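DNA polymerase (Bacillus phage phi29, PDB 2PY5) replicates viral DNA by protein-primed, strand-displacing synthesis with high processivity and fidelity, and proofreads through a 3'-5' exonuclease activity. Local coordinates at residues F69-L74 and N88-I93; F79-D84 and G413-E418. The protein carries 2 engineered substitutions. All coordinates share one frame; numbering follows the deposited sequence.

Contact 1. Residues F69-L74 and N88-I93; sequences FIINWL and NTYNTI. With nucleotides of chain C.
The phenol oxygen OH of Y90 is hydrogen-bonded to the carboxylate oxygen OE2 of E75, one turn on from I71 in the same helix, and lies against CG2 of I71 at 3.3 Å, a van der Waals contact. Segment 69-74 of the helix and strand 89-93 run at 150°, nearly antiparallel, their axes approaching to 10.5 Å, and the tyrosine bridges that gap. Its chi1 of 67° places CG between the backbone N and the carbonyl carbon, which swings the ring toward the helix, where L74 and I71 meet it. CD1 of L74 covers one ring face; it is 4.1 Å from the ring centroid and 23° off the normal, a CH-pi contact displaced toward CG, which lies 3.8 Å away. I71 crosses the tyrosine at about a right angle, and its CD1 meets CG2 of T92 at 4.1 Å. That T92 methyl lies in the plane of the Y90 ring, at its edge. Farther along the strand, CD1 of I93 comes within 3.7 Å of C5 of the guanine DG2 of chain C. The contact thus packs the Y90 ring against aliphatic groups of helix 63-76, with W81 edge-to-face, while E75 takes up the hydroxyl, joining that helix to the sheet of the exonuclease domain.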
loop_
_atom_site.group_PDB
_atom_site.type_symbol
_atom_site.label_atom_id
_atom_site.label_comp_id
_atom_site.label_asym_id
_atom_site.label_seq_id
_atom_site.Cartn_x
_atom_site.Cartn_y
_atom_site.Cartn_z
ATOM N N PHE F 69 9.608 12.153 -17.371
ATOM C CA PHE F 69 10.675 12.933 -17.975
ATOM C C PHE F 69 11.509 12.088 -18.930
ATOM O O PHE F 69 11.871 12.540 -20.025
ATOM C CB PHE F 69 11.534 13.621 -16.906
ATOM C CG PHE F 69 10.794 14.679 -16.150
ATOM C CD1 PHE F 69 9.947 14.347 -15.085
ATOM C CD2 PHE F 69 10.893 16.013 -16.514
ATOM C CE1 PHE F 69 9.231 15.345 -14.416
ATOM C CE2 PHE F 69 10.202 16.970 -15.826
ATOM C CZ PHE F 69 9.387 16.639 -14.777
ATOM N N ILE F 70 11.791 10.844 -18.525
ATOM C CA ILE F 70 12.564 9.916 -19.327
ATOM C C ILE F 70 11.847 9.572 -20.618
ATOM O O ILE F 70 12.444 9.597 -21.690
ATOM C CB ILE F 70 12.869 8.642 -18.496
ATOM C CG1 ILE F 70 13.857 8.959 -17.379
ATOM C CG2 ILE F 70 13.392 7.497 -19.361
ATOM C CD1 ILE F 70 13.928 7.912 -16.322
ATOM N N ILE F 71 10.555 9.260 -20.527
ATOM C CA ILE F 71 9.778 8.899 -21.721
ATOM C C ILE F 71 9.607 10.105 -22.663
ATOM O O ILE F 71 9.710 9.953 -23.888
ATOM C CB ILE F 71 8.459 8.188 -21.376
ATOM C CG1 ILE F 71 8.767 6.848 -20.699
ATOM C CG2 ILE F 71 7.655 7.900 -22.650
ATOM C CD1 ILE F 71 7.526 6.089 -20.263
ATOM N N ASN F 72 9.343 11.285 -22.098
ATOM C CA ASN F 72 9.327 12.502 -22.908
ATOM C C ASN F 72 10.632 12.654 -23.701
ATOM O O ASN F 72 10.621 13.036 -24.859
ATOM C CB ASN F 72 9.093 13.743 -22.035
ATOM C CG ASN F 72 7.618 14.059 -21.848
ATOM O OD1 ASN F 72 6.972 13.567 -20.892
ATOM N ND2 ASN F 72 7.070 14.832 -22.745
ATOM N N TRP F 73 11.765 12.347 -23.079
ATOM C CA TRP F 73 13.050 12.452 -23.780
ATOM C C TRP F 73 13.165 11.384 -24.868
ATOM O O TRP F 73 13.517 11.684 -26.002
ATOM C CB TRP F 73 14.218 12.332 -22.800
ATOM C CG TRP F 73 15.575 12.555 -23.420
ATOM C CD1 TRP F 73 16.271 13.732 -23.456
ATOM C CD2 TRP F 73 16.396 11.588 -24.102
ATOM N NE1 TRP F 73 17.453 13.565 -24.109
ATOM C CE2 TRP F 73 17.566 12.263 -24.519
ATOM C CE3 TRP F 73 16.261 10.229 -24.396
ATOM C CZ2 TRP F 73 18.590 11.624 -25.215
ATOM C CZ3 TRP F 73 17.274 9.590 -25.073
ATOM C CH2 TRP F 73 18.425 10.295 -25.497
ATOM N N LEU F 74 12.838 10.136 -24.513
ATOM C CA LEU F 74 12.967 9.035 -25.444
ATOM C C LEU F 74 12.205 9.337 -26.726
ATOM O O LEU F 74 12.735 9.184 -27.805
ATOM C CB LEU F 74 12.488 7.714 -24.810
ATOM C CG LEU F 74 13.399 7.152 -23.727
ATOM C CD1 LEU F 74 12.652 6.099 -22.924
ATOM C CD2 LEU F 74 14.665 6.541 -24.327
ATOM N N ASN F 88 16.621 0.505 -30.684
ATOM C CA ASN F 88 16.162 1.901 -30.585
ATOM C C ASN F 88 14.696 2.020 -30.238
ATOM O O ASN F 88 13.978 2.851 -30.761
ATOM C CB ASN F 88 16.486 2.688 -31.853
ATOM C CG ASN F 88 17.952 2.815 -32.071
ATOM O OD1 ASN F 88 18.687 3.218 -31.168
ATOM N ND2 ASN F 88 18.407 2.464 -33.269
ATOM N N THR F 89 14.270 1.180 -29.311
ATOM C CA THR F 89 12.920 1.264 -28.752
ATOM C C THR F 89 12.984 1.062 -27.251
ATOM O O THR F 89 14.018 0.661 -26.711
ATOM C CB THR F 89 11.981 0.203 -29.342
ATOM O OG1 THR F 89 12.375 -1.098 -28.891
ATOM C CG2 THR F 89 11.954 0.251 -30.888
ATOM N N TYR F 90 11.868 1.324 -26.578
ATOM C CA TYR F 90 11.747 1.093 -25.141
ATOM C C TYR F 90 10.447 0.342 -24.877
ATOM O O TYR F 90 9.474 0.473 -25.623
ATOM C CB TYR F 90 11.824 2.396 -24.325
ATOM C CG TYR F 90 10.648 3.314 -24.540
ATOM C CD1 TYR F 90 9.592 3.340 -23.639
ATOM C CD2 TYR F 90 10.583 4.136 -25.650
ATOM C CE1 TYR F 90 8.515 4.155 -23.825
ATOM C CE2 TYR F 90 9.486 4.980 -25.860
ATOM C CZ TYR F 90 8.460 4.987 -24.937
ATOM O OH TYR F 90 7.350 5.779 -25.116
ATOM N N ASN F 91 10.485 -0.505 -23.859
ATOM C CA ASN F 91 9.313 -1.246 -23.374
ATOM C C ASN F 91 8.993 -0.700 -21.987
ATOM O O ASN F 91 9.844 -0.073 -21.332
ATOM C CB ASN F 91 9.635 -2.744 -23.310
ATOM C CG ASN F 91 8.425 -3.611 -22.966
ATOM O OD1 ASN F 91 7.279 -3.208 -23.149
ATOM N ND2 ASN F 91 8.683 -4.814 -22.481
ATOM N N THR F 92 7.753 -0.897 -21.541
ATOM C CA THR F 92 7.352 -0.473 -20.210
ATOM C C THR F 92 6.504 -1.545 -19.534
ATOM O O THR F 92 5.898 -2.368 -20.197
ATOM C CB THR F 92 6.520 0.833 -20.233
ATOM O OG1 THR F 92 5.413 0.675 -21.115
ATOM C CG2 THR F 92 7.344 1.991 -20.738
ATOM N N ILE F 93 6.489 -1.501 -18.199
ATOM C CA ILE F 93 5.454 -2.150 -17.389
ATOM C C ILE F 93 4.772 -1.052 -16.600
ATOM O O ILE F 93 5.295 -0.580 -15.609
ATOM C CB ILE F 93 6.007 -3.228 -16.426
ATOM C CG1 ILE F 93 6.754 -4.289 -17.207
ATOM C CG2 ILE F 93 4.871 -3.807 -15.612
ATOM C CD1 ILE F 93 7.486 -5.286 -16.305
ATOM P P DG C 2 5.424 -13.818 -15.755
ATOM O OP1 DG C 2 5.525 -15.021 -14.897
ATOM O OP2 DG C 2 4.101 -13.408 -16.284
ATOM O "O5'" DG C 2 6.109 -12.569 -15.002
ATOM C "C5'" DG C 2 7.414 -12.781 -14.470
ATOM C "C4'" DG C 2 8.078 -11.555 -13.870
ATOM O "O4'" DG C 2 8.718 -10.789 -14.907
ATOM C "C3'" DG C 2 7.211 -10.546 -13.140
ATOM O "O3'" DG C 2 7.945 -10.169 -12.006
ATOM C "C2'" DG C 2 7.060 -9.361 -14.083
ATOM C "C1'" DG C 2 8.421 -9.414 -14.746
ATOM N N9 DG C 2 8.518 -8.912 -16.101
ATOM C C8 DG C 2 7.567 -8.947 -17.088
ATOM N N7 DG C 2 7.983 -8.445 -18.215
ATOM C C5 DG C 2 9.299 -8.074 -17.944
ATOM C C6 DG C 2 10.260 -7.466 -18.775
ATOM O O6 DG C 2 10.122 -7.144 -19.961
ATOM N N1 DG C 2 11.473 -7.263 -18.113
ATOM C C2 DG C 2 11.725 -7.593 -16.800
ATOM N N2 DG C 2 12.953 -7.316 -16.322
ATOM N N3 DG C 2 10.820 -8.162 -16.006
ATOM C C4 DG C 2 9.645 -8.366 -16.650
#

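Contact 2. Residues F79-D84 and G413-E418. With EDO (1,2-ethanediol), chain O; nucleotides of chain B.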
loop_
_atom_site.group_PDB
_atom_site.type_symbol
_atom_site.label_atom_id
_atom_site.label_comp_id
_atom_site.label_asym_id
_atom_site.label_seq_id
_atom_site.Cartn_x
_atom_site.Cartn_y
_atom_site.Cartn_z
ATOM N N PHE F 79 13.490 7.227 -30.043
ATOM C CA PHE F 79 13.013 5.964 -29.477
ATOM C C PHE F 79 11.500 5.905 -29.506
ATOM O O PHE F 79 10.838 6.851 -29.097
ATOM C CB PHE F 79 13.486 5.787 -28.029
ATOM C CG PHE F 79 14.952 5.551 -27.901
ATOM C CD1 PHE F 79 15.845 6.608 -27.962
ATOM C CD2 PHE F 79 15.456 4.270 -27.751
ATOM C CE1 PHE F 79 17.200 6.403 -27.864
ATOM C CE2 PHE F 79 16.808 4.058 -27.648
ATOM C CZ PHE F 79 17.684 5.121 -27.706
ATOM N N LYS F 80 10.961 4.792 -29.982
ATOM C CA LYS F 80 9.524 4.556 -29.910
ATOM C C LYS F 80 9.239 3.366 -29.003
ATOM O O LYS F 80 10.123 2.559 -28.717
ATOM C CB LYS F 80 8.933 4.316 -31.293
ATOM C CG LYS F 80 9.323 3.019 -31.953
ATOM N N TRP F 81 7.994 3.255 -28.575
ATOM C CA TRP F 81 7.565 2.136 -27.747
ATOM C C TRP F 81 7.504 0.843 -28.559
ATOM O O TRP F 81 6.993 0.815 -29.700
ATOM C CB TRP F 81 6.187 2.418 -27.118
ATOM C CG TRP F 81 5.821 1.442 -26.057
ATOM C CD1 TRP F 81 6.139 1.521 -24.750
ATOM C CD2 TRP F 81 5.047 0.239 -26.212
ATOM N NE1 TRP F 81 5.634 0.440 -24.065
ATOM C CE2 TRP F 81 4.965 -0.365 -24.940
ATOM C CE3 TRP F 81 4.436 -0.390 -27.298
ATOM C CZ2 TRP F 81 4.273 -1.572 -24.729
ATOM C CZ3 TRP F 81 3.752 -1.587 -27.082
ATOM C CH2 TRP F 81 3.687 -2.156 -25.809
ATOM N N SER F 82 8.002 -0.237 -27.968
ATOM C CA SER F 82 7.828 -1.574 -28.530
ATOM C C SER F 82 7.826 -2.608 -27.421
ATOM O O SER F 82 8.679 -2.552 -26.542
ATOM C CB SER F 82 8.962 -1.890 -29.505
ATOM O OG SER F 82 8.944 -3.265 -29.860
ATOM N N ALA F 83 6.888 -3.562 -27.494
ATOM C CA ALA F 83 6.822 -4.670 -26.556
ATOM C C ALA F 83 7.888 -5.738 -26.850
ATOM O O ALA F 83 8.096 -6.644 -26.033
ATOM C CB ALA F 83 5.413 -5.313 -26.602
ATOM N N ASP F 84 8.559 -5.622 -27.995
ATOM C CA ASP F 84 9.325 -6.733 -28.576
ATOM C C ASP F 84 10.840 -6.547 -28.547
ATOM O O ASP F 84 11.580 -7.348 -29.133
ATOM C CB ASP F 84 8.872 -6.952 -30.014
ATOM C CG ASP F 84 7.435 -7.422 -30.101
ATOM O OD1 ASP F 84 6.956 -8.058 -29.136
ATOM O OD2 ASP F 84 6.795 -7.157 -31.137
ATOM N N GLY F 413 0.343 10.826 -23.065
ATOM C CA GLY F 413 -0.948 10.206 -22.856
ATOM C C GLY F 413 -0.719 8.712 -22.726
ATOM O O GLY F 413 0.407 8.227 -22.933
ATOM N N PHE F 414 -1.770 7.989 -22.357
ATOM C CA PHE F 414 -1.689 6.552 -22.124
ATOM C C PHE F 414 -2.892 5.858 -22.723
ATOM O O PHE F 414 -4.032 6.336 -22.587
ATOM C CB PHE F 414 -1.586 6.285 -20.628
ATOM C CG PHE F 414 -0.418 6.979 -20.002
ATOM C CD1 PHE F 414 -0.519 8.293 -19.574
ATOM C CD2 PHE F 414 0.798 6.342 -19.900
ATOM C CE1 PHE F 414 0.564 8.955 -19.038
ATOM C CE2 PHE F 414 1.897 7.002 -19.360
ATOM C CZ PHE F 414 1.779 8.299 -18.932
ATOM N N ARG F 415 -2.637 4.768 -23.439
ATOM C CA ARG F 415 -3.700 3.972 -24.037
ATOM C C ARG F 415 -3.660 2.590 -23.420
ATOM O O ARG F 415 -2.598 2.098 -23.081
ATOM C CB ARG F 415 -3.544 3.882 -25.563
ATOM C CG ARG F 415 -2.274 3.218 -26.077
ATOM C CD ARG F 415 -2.273 3.169 -27.578
ATOM N NE ARG F 415 -1.003 2.716 -28.134
ATOM C CZ ARG F 415 -0.643 1.442 -28.278
ATOM N NH1 ARG F 415 -1.440 0.460 -27.897
ATOM N NH2 ARG F 415 0.536 1.156 -28.809
ATOM N N LEU F 416 -4.825 1.961 -23.283
ATOM C CA LEU F 416 -4.862 0.591 -22.854
ATOM C C LEU F 416 -4.235 -0.268 -23.941
ATOM O O LEU F 416 -4.585 -0.156 -25.115
ATOM C CB LEU F 416 -6.297 0.123 -22.579
ATOM C CG LEU F 416 -6.527 -1.184 -21.846
ATOM C CD1 LEU F 416 -5.932 -1.171 -20.425
ATOM C CD2 LEU F 416 -8.025 -1.491 -21.826
ATOM N N GLY F 417 -3.318 -1.132 -23.531
ATOM C CA GLY F 417 -2.603 -1.994 -24.445
ATOM C C GLY F 417 -3.317 -3.281 -24.779
ATOM O O GLY F 417 -4.526 -3.434 -24.546
ATOM N N GLU F 418 -2.549 -4.226 -25.303
ATOM C CA GLU F 418 -3.074 -5.503 -25.734
ATOM C C GLU F 418 -3.526 -6.326 -24.544
ATOM O O GLU F 418 -2.914 -6.294 -23.475
ATOM C CB GLU F 418 -1.987 -6.253 -26.514
ATOM C CG GLU F 418 -2.471 -7.424 -27.285
ATOM C CD GLU F 418 -1.470 -7.888 -28.351
ATOM O OE1 GLU F 418 -1.337 -9.118 -28.480
ATOM O OE2 GLU F 418 -0.875 -7.043 -29.071
HETATM C C1 EDO O . -1.080 6.234 -30.194
HETATM O O1 EDO O . -0.341 5.039 -29.914
HETATM C C2 EDO O . -2.585 5.950 -30.180
HETATM O O2 EDO O . -3.290 6.760 -29.224
ATOM P P DT B 5 -6.544 6.429 -16.810
ATOM O OP1 DT B 5 -7.994 6.420 -16.480
ATOM O OP2 DT B 5 -6.012 5.540 -17.868
ATOM O "O5'" DT B 5 -6.127 7.913 -17.245
ATOM C "C5'" DT B 5 -6.541 9.032 -16.480
ATOM C "C4'" DT B 5 -5.610 10.206 -16.718
ATOM O "O4'" DT B 5 -4.318 9.957 -16.112
ATOM C "C3'" DT B 5 -5.303 10.519 -18.176
ATOM O "O3'" DT B 5 -5.185 11.925 -18.323
ATOM C "C2'" DT B 5 -3.975 9.812 -18.436
ATOM C "C1'" DT B 5 -3.294 10.016 -17.095
ATOM N N1 DT B 5 -2.319 8.965 -16.688
ATOM C C2 DT B 5 -1.071 9.336 -16.232
ATOM O O2 DT B 5 -0.654 10.498 -16.125
ATOM N N3 DT B 5 -0.297 8.258 -15.864
ATOM C C4 DT B 5 -0.625 6.915 -15.915
ATOM O O4 DT B 5 0.166 6.057 -15.535
ATOM C C5 DT B 5 -1.945 6.607 -16.387
ATOM C C7 DT B 5 -2.419 5.194 -16.485
ATOM C C6 DT B 5 -2.728 7.637 -16.749
#
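The TPR2 hairpin, built of strands 402-406 and 412-416, comes up against the exonuclease domain here; between 79-84 and 413-418 the touching pair is R415 and W81. The evidence for closeness is modest: R415 NH2 stops 4.5 Å from W81 CE3, no hydrogen bond crosses between the segments, and only 40 Å² is buried. R415 leaves its strand with CG between the backbone N and the carbonyl carbon (chi1 62°), then runs extended from CG to NE, which carries the guanidinium to the indole, where NH2 approaches obliquely. NE donates to O1 of a 1,2-ethanediol, probably from the crystallisation liquor, in a bent bond of 3.0 Å and 136°; O1 lies at the edge of the guanidinium, near its plane. W81 has a neighbour of its own over one face, the backbone N of A83, 3.7 Å above the ring plane. Next to it S82 forms an ST turn, its OG accepting from D84 N at 3.0 Å, which shapes the chain just after W81. One residue before R415, F414 places one ring face against the thymine of DT5 of chain B, with CE1 of F414 3.3 Å from C2 of the base. The arginine thus makes a slight, unbonded contact with the indole while its NE is taken by a diol, and the hairpin also packs on W81 through V403 and P404.

Contacts 1 and 2, whose centres lie 9 Å apart, meet through parallel neighbours of the exonuclease sheet, strands 80-81 and 89-94. S82 N is hydrogen-bonded to Y90 O (2.9 Å) and W81 NE1 to T92 OG1 (3.0 Å), which anchors the tryptophan that R415 touches to the strand packed on helix 63-76. P404 of the TPR2 hairpin touches I71, Y90, T92 and W81, tying both contacts to the polymerisation half. Each has a DNA-touching residue: I93 packs on DG2 of chain C, F414 on DT5 of chain B. W81 is about 8 Å, side chain to side chain, from I93, involved in template-primer binding, and about 9 Å from E420, needed for exonucleolysis.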